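Local coordinates for photoreceptor-histidine kinase BphP (Stigmatella aurantiaca DW4/3-1, PDB 6BAF), which probably senses red and far-red light through a bound bilin chromophore and passes the signal on as a histidine kinase, at residues A[150-164]-A[268-282]. Sequence-based numbering, arbitrary orientation.
With BLR (3-[5-[(Z)-(4-ethenyl-3-methyl-5-oxidanylidene-pyrrol-2-ylidene)methyl]-2-[[5-[(Z)-(3-ethenyl-4-methyl-5-oxidanylidene-pyrrol-2-ylidene)methyl]-3-(3-hydroxy-3-oxopropyl)-4-methyl-1H-pyrrol-2-yl]methyl]-4-methyl-1H-pyrrol-3-yl]propanoic acid), chain B.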
ATOM      1  N   VAL A 150       7.863 -12.634  -0.967  1.00 37.55           N
ATOM      2  CA  VAL A 150       6.662 -13.311  -0.440  1.00 38.70           C
ATOM      3  C   VAL A 150       7.018 -14.270   0.687  1.00 36.57           C
ATOM      4  O   VAL A 150       6.261 -14.446   1.643  1.00 40.58           O
ATOM      5  CB  VAL A 150       5.929 -14.048  -1.579  1.00 39.27           C
ATOM      6  CG1 VAL A 150       4.817 -14.973  -0.983  1.00 39.75           C
ATOM      7  CG2 VAL A 150       5.361 -13.031  -2.569  1.00 36.82           C
ATOM      8  N   ARG A 151       8.140 -14.961   0.572  1.00 41.96           N
ATOM      9  CA  ARG A 151       8.526 -15.861   1.652  1.00 41.80           C
ATOM     10  C   ARG A 151       8.872 -15.085   2.917  1.00 44.46           C
ATOM     11  O   ARG A 151       8.543 -15.518   4.033  1.00 43.64           O
ATOM     12  CB  ARG A 151       9.711 -16.715   1.208  1.00 42.07           C
ATOM     13  CG  ARG A 151      10.079 -17.720   2.253  1.00 47.86           C
ATOM     14  CD  ARG A 151      11.046 -18.750   1.726  1.00 47.91           C
ATOM     15  NE  ARG A 151      12.269 -18.784   2.508  1.00 46.89           N
ATOM     16  CZ  ARG A 151      12.364 -19.319   3.716  1.00 52.72           C
ATOM     17  NH1 ARG A 151      11.308 -19.856   4.294  1.00 52.27           N
ATOM     18  NH2 ARG A 151      13.516 -19.310   4.359  1.00 60.49           N
ATOM     19  N   GLY A 152       9.527 -13.926   2.765  1.00 43.60           N
ATOM     20  CA  GLY A 152       9.800 -13.093   3.929  1.00 44.13           C
ATOM     21  C   GLY A 152       8.542 -12.612   4.631  1.00 44.39           C
ATOM     22  O   GLY A 152       8.435 -12.689   5.856  1.00 47.47           O
ATOM     23  N   LEU A 153       7.558 -12.120   3.869  1.00 41.35           N
ATOM     24  CA  LEU A 153       6.322 -11.639   4.504  1.00 41.14           C
ATOM     25  C   LEU A 153       5.529 -12.758   5.183  1.00 45.61           C
ATOM     26  O   LEU A 153       4.936 -12.546   6.250  1.00 45.20           O
ATOM     27  CB  LEU A 153       5.434 -10.954   3.468  1.00 43.25           C
ATOM     28  CG  LEU A 153       6.058  -9.692   2.907  1.00 45.42           C
ATOM     29  CD1 LEU A 153       5.316  -9.229   1.639  1.00 42.06           C
ATOM     30  CD2 LEU A 153       6.071  -8.609   4.009  1.00 42.69           C
ATOM     31  N   THR A 154       5.452 -13.947   4.566  1.00 46.17           N
ATOM     32  CA  THR A 154       4.527 -14.985   5.053  1.00 41.86           C
ATOM     33  C   THR A 154       5.197 -15.968   5.993  1.00 40.99           C
ATOM     34  O   THR A 154       4.523 -16.626   6.800  1.00 40.16           O
ATOM     35  CB  THR A 154       3.952 -15.792   3.872  1.00 44.19           C
ATOM     36  OG1 THR A 154       5.034 -16.485   3.222  1.00 40.85           O
ATOM     37  CG2 THR A 154       3.308 -14.883   2.831  1.00 39.46           C
ATOM     38  N   GLY A 155       6.506 -16.142   5.883  1.00 43.80           N
ATOM     39  CA  GLY A 155       7.094 -17.220   6.653  1.00 43.80           C
ATOM     40  C   GLY A 155       6.912 -18.611   6.069  1.00 47.94           C
ATOM     41  O   GLY A 155       7.196 -19.596   6.754  1.00 45.86           O
ATOM     42  N   PHE A 156       6.443 -18.732   4.834  1.00 45.02           N
ATOM     43  CA  PHE A 156       6.291 -20.054   4.239  1.00 46.18           C
ATOM     44  C   PHE A 156       7.650 -20.743   4.032  1.00 46.52           C
ATOM     45  O   PHE A 156       8.641 -20.108   3.654  1.00 44.08           O
ATOM     46  CB  PHE A 156       5.546 -19.920   2.903  1.00 42.08           C
ATOM     47  CG  PHE A 156       4.039 -20.118   3.008  1.00 43.42           C
ATOM     48  CD1 PHE A 156       3.500 -21.387   3.232  1.00 43.71           C
ATOM     49  CD2 PHE A 156       3.158 -19.036   2.837  1.00 42.53           C
ATOM     50  CE1 PHE A 156       2.083 -21.604   3.282  1.00 42.96           C
ATOM     51  CE2 PHE A 156       1.752 -19.226   2.882  1.00 40.49           C
ATOM     52  CZ  PHE A 156       1.218 -20.520   3.117  1.00 42.46           C
ATOM     53  N   ASP A 157       7.675 -22.064   4.224  1.00 44.09           N
ATOM     54  CA  ASP A 157       8.882 -22.850   3.961  1.00 43.46           C
ATOM     55  C   ASP A 157       9.358 -22.740   2.532  1.00 46.48           C
ATOM     56  O   ASP A 157      10.566 -22.836   2.286  1.00 46.07           O
ATOM     57  CB  ASP A 157       8.648 -24.331   4.275  1.00 45.64           C
ATOM     58  CG  ASP A 157       8.530 -24.578   5.743  1.00 52.19           C
ATOM     59  OD1 ASP A 157       9.246 -23.873   6.472  1.00 55.49           O
ATOM     60  OD2 ASP A 157       7.718 -25.431   6.196  1.00 54.32           O
ATOM     61  N   ARG A 158       8.450 -22.587   1.563  1.00 43.91           N
ATOM     62  CA  ARG A 158       8.865 -22.539   0.173  1.00 36.55           C
ATOM     63  C   ARG A 158       7.963 -21.586  -0.587  1.00 38.49           C
ATOM     64  O   ARG A 158       6.752 -21.580  -0.376  1.00 43.20           O
ATOM     65  CB  ARG A 158       8.830 -23.958  -0.456  1.00 38.43           C
ATOM     66  CG  ARG A 158       9.197 -24.054  -1.977  1.00 42.87           C
ATOM     67  CD  ARG A 158       9.465 -25.583  -2.436  1.00 42.64           C
ATOM     68  NE  ARG A 158       8.454 -26.400  -1.812  1.00 53.46           N
ATOM     69  CZ  ARG A 158       8.639 -27.525  -1.150  1.00 49.53           C
ATOM     70  NH1 ARG A 158       7.571 -28.091  -0.612  1.00 53.49           N
ATOM     71  NH2 ARG A 158       9.836 -28.103  -1.060  1.00 48.53           N
ATOM     72  N   ALA A 159       8.535 -20.815  -1.503  1.00 36.24           N
ATOM     73  CA  ALA A 159       7.767 -19.984  -2.410  1.00 39.65           C
ATOM     74  C   ALA A 159       8.402 -20.137  -3.773  1.00 41.66           C
ATOM     75  O   ALA A 159       9.622 -19.992  -3.898  1.00 42.92           O
ATOM     76  CB  ALA A 159       7.760 -18.494  -1.994  1.00 38.00           C
ATOM     77  N   ILE A 160       7.592 -20.418  -4.801  1.00 37.56           N
ATOM     78  CA  ILE A 160       8.105 -20.580  -6.149  1.00 37.32           C
ATOM     79  C   ILE A 160       7.321 -19.684  -7.085  1.00 35.79           C
ATOM     80  O   ILE A 160       6.209 -19.245  -6.775  1.00 38.04           O
ATOM     81  CB  ILE A 160       8.035 -22.054  -6.622  1.00 39.93           C
ATOM     82  CG1 ILE A 160       6.561 -22.527  -6.697  1.00 40.52           C
ATOM     83  CG2 ILE A 160       8.828 -22.941  -5.656  1.00 38.97           C
ATOM     84  CD1 ILE A 160       6.341 -23.824  -7.583  1.00 37.66           C
ATOM     85  N   ILE A 161       7.924 -19.392  -8.233  1.00 35.38           N
ATOM     86  CA  ILE A 161       7.193 -18.962  -9.416  1.00 35.78           C
ATOM     87  C   ILE A 161       6.952 -20.201 -10.279  1.00 41.66           C
ATOM     88  O   ILE A 161       7.898 -20.890 -10.678  1.00 36.70           O
ATOM     89  CB  ILE A 161       7.948 -17.906 -10.234  1.00 37.52           C
ATOM     90  CG1 ILE A 161       8.265 -16.629  -9.415  1.00 39.54           C
ATOM     91  CG2 ILE A 161       7.079 -17.553 -11.419  1.00 33.74           C
ATOM     92  CD1 ILE A 161       7.051 -15.984  -8.797  1.00 36.24           C
ATOM     93  N   TYR A 162       5.696 -20.475 -10.590  1.00 40.60           N
ATOM     94  CA  TYR A 162       5.304 -21.629 -11.381  1.00 36.26           C
ATOM     95  C   TYR A 162       4.764 -21.076 -12.686  1.00 35.59           C
ATOM     96  O   TYR A 162       3.715 -20.437 -12.701  1.00 41.29           O
ATOM     97  CB  TYR A 162       4.255 -22.428 -10.620  1.00 40.75           C
ATOM     98  CG  TYR A 162       3.854 -23.749 -11.278  1.00 43.60           C
ATOM     99  CD1 TYR A 162       4.681 -24.877 -11.177  1.00 41.10           C
ATOM    100  CD2 TYR A 162       2.654 -23.865 -11.987  1.00 43.81           C
ATOM    101  CE1 TYR A 162       4.319 -26.101 -11.753  1.00 47.64           C
ATOM    102  CE2 TYR A 162       2.273 -25.100 -12.579  1.00 43.45           C
ATOM    103  CZ  TYR A 162       3.113 -26.206 -12.448  1.00 47.91           C
ATOM    104  OH  TYR A 162       2.772 -27.417 -13.016  1.00 47.68           O
ATOM    105  N   ARG A 163       5.469 -21.291 -13.775  1.00 30.50           N
ATOM    106  CA  ARG A 163       5.109 -20.677 -15.036  1.00 38.02           C
ATOM    107  C   ARG A 163       4.498 -21.717 -15.975  1.00 42.17           C
ATOM    108  O   ARG A 163       5.013 -22.828 -16.074  1.00 42.01           O
ATOM    109  CB  ARG A 163       6.343 -20.062 -15.689  1.00 34.51           C
ATOM    110  CG  ARG A 163       5.976 -19.341 -16.957  1.00 40.47           C
ATOM    111  CD  ARG A 163       7.222 -18.894 -17.691  1.00 45.36           C
ATOM    112  NE  ARG A 163       6.816 -18.108 -18.855  1.00 49.51           N
ATOM    113  CZ  ARG A 163       7.658 -17.405 -19.611  1.00 54.36           C
ATOM    114  NH1 ARG A 163       8.968 -17.385 -19.317  1.00 48.84           N
ATOM    115  NH2 ARG A 163       7.179 -16.711 -20.643  1.00 50.77           N
ATOM    116  N   PHE A 164       3.406 -21.355 -16.661  1.00 40.50           N
ATOM    117  CA  PHE A 164       2.708 -22.248 -17.584  1.00 37.67           C
ATOM    118  C   PHE A 164       3.288 -22.141 -18.988  1.00 45.66           C
ATOM    119  O   PHE A 164       3.577 -21.042 -19.470  1.00 43.55           O
ATOM    120  CB  PHE A 164       1.208 -21.924 -17.638  1.00 39.33           C
ATOM    121  CG  PHE A 164       0.462 -22.145 -16.310  1.00 39.07           C
ATOM    122  CD1 PHE A 164       0.222 -23.432 -15.825  1.00 36.17           C
ATOM    123  CD2 PHE A 164       0.005 -21.054 -15.564  1.00 36.06           C
ATOM    124  CE1 PHE A 164      -0.436 -23.650 -14.613  1.00 36.07           C
ATOM    125  CE2 PHE A 164      -0.672 -21.233 -14.339  1.00 38.18           C
ATOM    126  CZ  PHE A 164      -0.905 -22.542 -13.843  1.00 37.89           C
ATOM    127  N   TRP A 268      -0.704 -16.655 -16.489  1.00 41.61           N
ATOM    128  CA  TRP A 268       0.685 -16.780 -16.913  1.00 39.19           C
ATOM    129  C   TRP A 268       1.465 -17.722 -16.022  1.00 38.79           C
ATOM    130  O   TRP A 268       2.389 -18.403 -16.483  1.00 40.12           O
ATOM    131  CB  TRP A 268       1.351 -15.391 -16.877  1.00 40.37           C
ATOM    132  CG  TRP A 268       2.790 -15.298 -17.363  1.00 40.08           C
ATOM    133  CD1 TRP A 268       3.220 -14.998 -18.642  1.00 39.23           C
ATOM    134  CD2 TRP A 268       3.977 -15.512 -16.583  1.00 37.63           C
ATOM    135  NE1 TRP A 268       4.598 -14.983 -18.677  1.00 42.21           N
ATOM    136  CE2 TRP A 268       5.082 -15.283 -17.429  1.00 40.40           C
ATOM    137  CE3 TRP A 268       4.210 -15.822 -15.237  1.00 37.68           C
ATOM    138  CZ2 TRP A 268       6.387 -15.388 -16.981  1.00 39.82           C
ATOM    139  CZ3 TRP A 268       5.491 -15.932 -14.804  1.00 38.95           C
ATOM    140  CH2 TRP A 268       6.579 -15.700 -15.674  1.00 41.21           C
ATOM    141  N   GLY A 269       1.056 -17.818 -14.769  1.00 35.54           N
ATOM    142  CA  GLY A 269       1.863 -18.479 -13.776  1.00 33.46           C
ATOM    143  C   GLY A 269       1.223 -18.268 -12.433  1.00 37.41           C
ATOM    144  O   GLY A 269       0.149 -17.677 -12.313  1.00 37.10           O
ATOM    145  N   LEU A 270       1.886 -18.806 -11.424  1.00 33.76           N
ATOM    146  CA  LEU A 270       1.434 -18.669 -10.058  1.00 39.09           C
ATOM    147  C   LEU A 270       2.649 -18.333  -9.217  1.00 39.50           C
ATOM    148  O   LEU A 270       3.751 -18.787  -9.514  1.00 38.17           O
ATOM    149  CB  LEU A 270       0.821 -19.966  -9.482  1.00 36.20           C
ATOM    150  CG  LEU A 270      -0.390 -20.656 -10.118  1.00 38.21           C
ATOM    151  CD1 LEU A 270      -0.702 -21.852  -9.226  1.00 36.63           C
ATOM    152  CD2 LEU A 270      -1.570 -19.726 -10.168  1.00 35.04           C
ATOM    153  N   ILE A 271       2.437 -17.546  -8.174  1.00 37.75           N
ATOM    154  CA  ILE A 271       3.307 -17.566  -7.010  1.00 34.92           C
ATOM    155  C   ILE A 271       2.712 -18.621  -6.103  1.00 35.19           C
ATOM    156  O   ILE A 271       1.581 -18.474  -5.642  1.00 37.20           O
ATOM    157  CB  ILE A 271       3.362 -16.204  -6.290  1.00 38.13           C
ATOM    158  CG1 ILE A 271       3.723 -15.062  -7.246  1.00 37.63           C
ATOM    159  CG2 ILE A 271       4.380 -16.262  -5.143  1.00 36.04           C
ATOM    160  CD1 ILE A 271       3.399 -13.647  -6.656  1.00 37.03           C
ATOM    161  N   SER A 272       3.457 -19.683  -5.829  1.00 37.58           N
ATOM    162  CA  SER A 272       2.946 -20.802  -5.049  1.00 36.88           C
ATOM    163  C   SER A 272       3.795 -20.959  -3.806  1.00 38.26           C
ATOM    164  O   SER A 272       5.011 -21.099  -3.916  1.00 41.44           O
ATOM    165  CB  SER A 272       2.976 -22.124  -5.882  1.00 38.72           C
ATOM    166  OG  SER A 272       2.579 -23.231  -5.054  1.00 39.20           O
ATOM    167  N   CYS A 273       3.162 -20.957  -2.631  1.00 36.57           N
ATOM    168  CA  CYS A 273       3.846 -21.120  -1.352  1.00 41.17           C
ATOM    169  C   CYS A 273       3.360 -22.374  -0.682  1.00 42.02           C
ATOM    170  O   CYS A 273       2.161 -22.693  -0.743  1.00 42.43           O
ATOM    171  CB  CYS A 273       3.593 -19.958  -0.369  1.00 38.54           C
ATOM    172  SG  CYS A 273       3.844 -18.365  -1.163  1.00 41.06           S
ATOM    173  N   THR A 274       4.283 -23.058  -0.003  1.00 39.74           N
ATOM    174  CA  THR A 274       3.950 -24.307   0.661  1.00 40.80           C
ATOM    175  C   THR A 274       4.695 -24.380   1.979  1.00 43.70           C
ATOM    176  O   THR A 274       5.814 -23.866   2.122  1.00 43.39           O
ATOM    177  CB  THR A 274       4.286 -25.537  -0.231  1.00 43.00           C
ATOM    178  OG1 THR A 274       5.594 -25.380  -0.784  1.00 44.43           O
ATOM    179  CG2 THR A 274       3.302 -25.639  -1.425  1.00 41.37           C
ATOM    180  N   GLN A 275       4.049 -25.004   2.942  1.00 41.39           N
ATOM    181  CA  GLN A 275       4.594 -25.228   4.269  1.00 45.65           C
ATOM    182  C   GLN A 275       4.776 -26.726   4.426  1.00 49.11           C
ATOM    183  O   GLN A 275       3.816 -27.477   4.232  1.00 49.08           O
ATOM    184  CB  GLN A 275       3.635 -24.712   5.335  1.00 46.12           C
ATOM    185  CG  GLN A 275       4.242 -24.661   6.721  1.00 49.56           C
ATOM    186  CD  GLN A 275       5.197 -23.480   6.900  1.00 50.16           C
ATOM    187  OE1 GLN A 275       5.616 -22.818   5.938  1.00 47.92           O
ATOM    188  NE2 GLN A 275       5.513 -23.192   8.140  1.00 53.83           N
ATOM    189  N   VAL A 276       5.994 -27.166   4.733  1.00 47.57           N
ATOM    190  CA  VAL A 276       6.189 -28.580   5.038  1.00 52.19           C
ATOM    191  C   VAL A 276       5.972 -28.817   6.526  1.00 57.19           C
ATOM    192  O   VAL A 276       5.503 -29.887   6.917  1.00 59.41           O
ATOM    193  CB  VAL A 276       7.577 -29.059   4.568  1.00 53.36           C
ATOM    194  CG1 VAL A 276       7.827 -28.620   3.130  1.00 50.07           C
ATOM    195  CG2 VAL A 276       8.641 -28.481   5.410  1.00 58.31           C
ATOM    196  N   SER A 277       6.238 -27.789   7.338  1.00 58.08           N
ATOM    197  CA  SER A 277       6.152 -27.736   8.796  1.00 63.34           C
ATOM    198  C   SER A 277       4.765 -28.048   9.310  1.00 58.92           C
ATOM    199  O   SER A 277       4.327 -29.196   9.308  1.00 69.28           O
ATOM    200  CB  SER A 277       6.519 -26.325   9.315  1.00 63.13           C
ATOM    201  OG  SER A 277       7.810 -25.872   8.879  1.00 66.24           O
ATOM    202  N   GLY A 278       4.094 -27.023   9.799  1.00 55.71           N
ATOM    203  CA  GLY A 278       2.754 -27.153  10.335  1.00 55.77           C
ATOM    204  C   GLY A 278       1.863 -26.204   9.556  1.00 55.81           C
ATOM    205  O   GLY A 278       1.989 -26.128   8.325  1.00 52.03           O
ATOM    206  N   THR A 279       1.020 -25.439  10.250  1.00 50.75           N
ATOM    207  CA  THR A 279       0.021 -24.600   9.609  1.00 53.37           C
ATOM    208  C   THR A 279       0.592 -23.242   9.195  1.00 51.73           C
ATOM    209  O   THR A 279       1.698 -22.860   9.572  1.00 54.97           O
ATOM    210  CB  THR A 279      -1.151 -24.367  10.548  1.00 50.37           C
ATOM    211  OG1 THR A 279      -0.688 -23.598  11.659  1.00 55.30           O
ATOM    212  CG2 THR A 279      -1.721 -25.683  11.005  1.00 49.72           C
ATOM    213  N   ARG A 280      -0.223 -22.474   8.446  1.00 49.38           N
ATOM    214  CA  ARG A 280       0.163 -21.140   7.970  1.00 46.26           C
ATOM    215  C   ARG A 280      -1.092 -20.278   7.804  1.00 47.02           C
ATOM    216  O   ARG A 280      -1.567 -20.034   6.690  1.00 44.31           O
ATOM    217  CB  ARG A 280       0.927 -21.221   6.650  1.00 46.48           C
ATOM    218  CG  ARG A 280       2.061 -20.234   6.581  1.00 51.72           C
ATOM    219  CD  ARG A 280       3.064 -20.687   7.630  1.00 53.22           C
ATOM    220  NE  ARG A 280       3.917 -19.594   8.008  1.00 57.20           N
ATOM    221  CZ  ARG A 280       4.387 -19.422   9.235  1.00 59.96           C
ATOM    222  NH1 ARG A 280       4.091 -20.293  10.211  1.00 57.83           N
ATOM    223  NH2 ARG A 280       5.129 -18.360   9.480  1.00 61.10           N
ATOM    224  N   TYR A 281      -1.629 -19.797   8.927  1.00 47.70           N
ATOM    225  CA  TYR A 281      -2.743 -18.840   8.921  1.00 44.41           C
ATOM    226  C   TYR A 281      -2.228 -17.429   8.648  1.00 48.11           C
ATOM    227  O   TYR A 281      -2.089 -16.607   9.551  1.00 54.83           O
ATOM    228  CB  TYR A 281      -3.473 -18.867  10.255  1.00 43.18           C
ATOM    229  CG  TYR A 281      -4.155 -20.160  10.518  1.00 46.70           C
ATOM    230  CD1 TYR A 281      -5.462 -20.346  10.107  1.00 42.17           C
ATOM    231  CD2 TYR A 281      -3.503 -21.202  11.166  1.00 46.46           C
ATOM    232  CE1 TYR A 281      -6.118 -21.534  10.320  1.00 46.15           C
ATOM    233  CE2 TYR A 281      -4.159 -22.395  11.420  1.00 49.81           C
ATOM    234  CZ  TYR A 281      -5.487 -22.551  10.977  1.00 48.95           C
ATOM    235  OH  TYR A 281      -6.188 -23.731  11.163  1.00 47.02           O
ATOM    236  N   VAL A 282      -1.976 -17.132   7.381  1.00 45.04           N
ATOM    237  CA  VAL A 282      -1.424 -15.821   6.999  1.00 46.68           C
ATOM    238  C   VAL A 282      -2.429 -14.713   7.330  1.00 50.38           C
ATOM    239  O   VAL A 282      -3.590 -14.784   6.892  1.00 50.88           O
ATOM    240  CB  VAL A 282      -1.077 -15.811   5.508  1.00 43.48           C
ATOM    241  CG1 VAL A 282      -0.386 -14.503   5.123  1.00 44.89           C
ATOM    242  CG2 VAL A 282      -0.232 -17.016   5.154  1.00 41.57           C
TER
HETATM  243  CHA BLR B 401      -4.988 -26.909  -7.495  1.00 38.50           C
HETATM  244  NA  BLR B 401      -2.607 -27.712  -7.815  1.00 39.44           N
HETATM  245  C1A BLR B 401      -3.489 -26.771  -7.447  1.00 42.04           C
HETATM  246  C2A BLR B 401      -2.823 -25.621  -7.012  1.00 37.67           C
HETATM  247  C3A BLR B 401      -1.501 -25.850  -7.140  1.00 42.52           C
HETATM  248  C4A BLR B 401      -1.378 -27.160  -7.626  1.00 41.82           C
HETATM  249  CMA BLR B 401      -0.382 -24.820  -6.800  1.00 38.38           C
HETATM  250  CAA BLR B 401      -3.512 -24.348  -6.515  1.00 34.23           C
HETATM  251  CBA BLR B 401      -3.949 -24.439  -5.030  1.00 37.04           C
HETATM  252  CGA BLR B 401      -2.763 -24.253  -4.072  1.00 41.29           C
HETATM  253  O1A BLR B 401      -2.127 -23.161  -4.146  1.00 38.66           O
HETATM  254  O2A BLR B 401      -2.400 -25.154  -3.222  1.00 38.29           O
HETATM  255  CHB BLR B 401      -0.143 -27.959  -7.983  1.00 41.32           C
HETATM  256  NB  BLR B 401       1.393 -27.337  -6.086  1.00 44.16           N
HETATM  257  C1B BLR B 401       1.049 -27.815  -7.479  1.00 41.51           C
HETATM  258  C2B BLR B 401       2.336 -28.128  -8.147  1.00 42.83           C
HETATM  259  C3B BLR B 401       3.422 -27.867  -7.292  1.00 49.38           C
HETATM  260  C4B BLR B 401       2.918 -27.365  -5.984  1.00 51.75           C
HETATM  261  CMB BLR B 401       2.506 -28.645  -9.579  1.00 44.80           C
HETATM  262  OB  BLR B 401       3.533 -27.059  -5.025  1.00 55.23           O
HETATM  263  CAB BLR B 401       4.884 -28.064  -7.729  1.00 47.19           C
HETATM  264  CBB BLR B 401       5.889 -27.684  -6.975  1.00 49.97           C
HETATM  265  NC  BLR B 401      -4.135 -32.164  -8.954  1.00 43.09           N
HETATM  266  C1C BLR B 401      -3.376 -33.402  -9.399  1.00 49.36           C
HETATM  267  C2C BLR B 401      -4.392 -34.280 -10.053  1.00 51.70           C
HETATM  268  C3C BLR B 401      -5.679 -33.680 -10.061  1.00 50.01           C
HETATM  269  C4C BLR B 401      -5.582 -32.352  -9.377  1.00 45.79           C
HETATM  270  CMC BLR B 401      -4.032 -35.624 -10.648  1.00 58.02           C
HETATM  271  OC  BLR B 401      -2.226 -33.637  -9.247  1.00 51.59           O
HETATM  272  CAC BLR B 401      -6.963 -34.295 -10.649  1.00 56.94           C
HETATM  273  CBC BLR B 401      -7.020 -34.744 -11.916  1.00 66.13           C
HETATM  274  CHD BLR B 401      -6.564 -31.525  -9.188  1.00 43.89           C
HETATM  275  ND  BLR B 401      -5.199 -29.330  -8.392  1.00 38.09           N
HETATM  276  C1D BLR B 401      -6.423 -30.118  -8.662  1.00 42.25           C
HETATM  277  C2D BLR B 401      -7.616 -29.353  -8.338  1.00 41.84           C
HETATM  278  C3D BLR B 401      -7.164 -28.043  -7.884  1.00 37.15           C
HETATM  279  C4D BLR B 401      -5.659 -27.977  -7.918  1.00 42.41           C
HETATM  280  CMD BLR B 401      -9.059 -29.850  -8.489  1.00 39.55           C
HETATM  281  CAD BLR B 401      -8.057 -26.911  -7.422  1.00 33.98           C
HETATM  282  CBD BLR B 401      -8.115 -26.934  -5.903  1.00 36.64           C
HETATM  283  CGD BLR B 401      -9.151 -25.861  -5.627  1.00 40.86           C
HETATM  284  O1D BLR B 401      -8.909 -24.657  -5.980  1.00 36.54           O
HETATM  285  O2D BLR B 401     -10.268 -26.208  -5.136  1.00 40.77           O
HETATM  286  O   HOH W   1       3.502 -18.299 -19.054  1.00 43.54           O
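Asp157 and Gln275 meet where strand 158-164 begins and strand 266-275 ends, two central, antiparallel strands of the GAF-domain sheet, and the pair illustrates how side chains extend the pairing of two strands beyond their last backbone bonds. Gln275 folds back at chi2 (76°) to lay its amide against the Asp157 carboxylate, the two planes 6° apart, and its OE1 accepts the backbone N of Asp157 at 2.8 Å. The carboxylate's OD2 turns to the loop after strand 266-275, where it takes three donors: Val276 N on the anti lone pair, Ser277 OG at 2.7 Å on the syn one, and Ser277 N nearly along the C-O axis. An alanine in place of Asp157 would probably leave these three donors without their shared acceptor and the backbone at Val276 and Ser277 freer to move. Asp157 and Arg158 together face Thr274 in a classic beta bulge.

Arg280 can be followed outward from the backbone. Its CB lies 3.6 Å from Phe156 CZ; CG sits over the centre of that ring, 3.6 Å from the centroid, in a CH-pi contact, while Cys273 CB lies against the opposite face, toward its rim. NE and NH2 then grip one atom side-on, Thr154 O, at 3.3 and 3.2 Å, just where Gly155 leaves the helix with positive phi.

At the other end, the extended Arg163 chain crosses the Trp268 indole: CG packs over the six-membered ring, and NE comes 3.3 Å from CZ2 with the guanidinium tilted 24° from the ring.

Between them, Leu270, Ser272 and Thr274, with Ile160 and Tyr162, line the bilin pocket. Their van der Waals approaches, such as Leu270 CD1 to BLR CMA at 3.8 Å, are consistent with shaping that side, whereas polar bonds gather at the Asp157 end and guanidinium-indole packing at the Arg163 end.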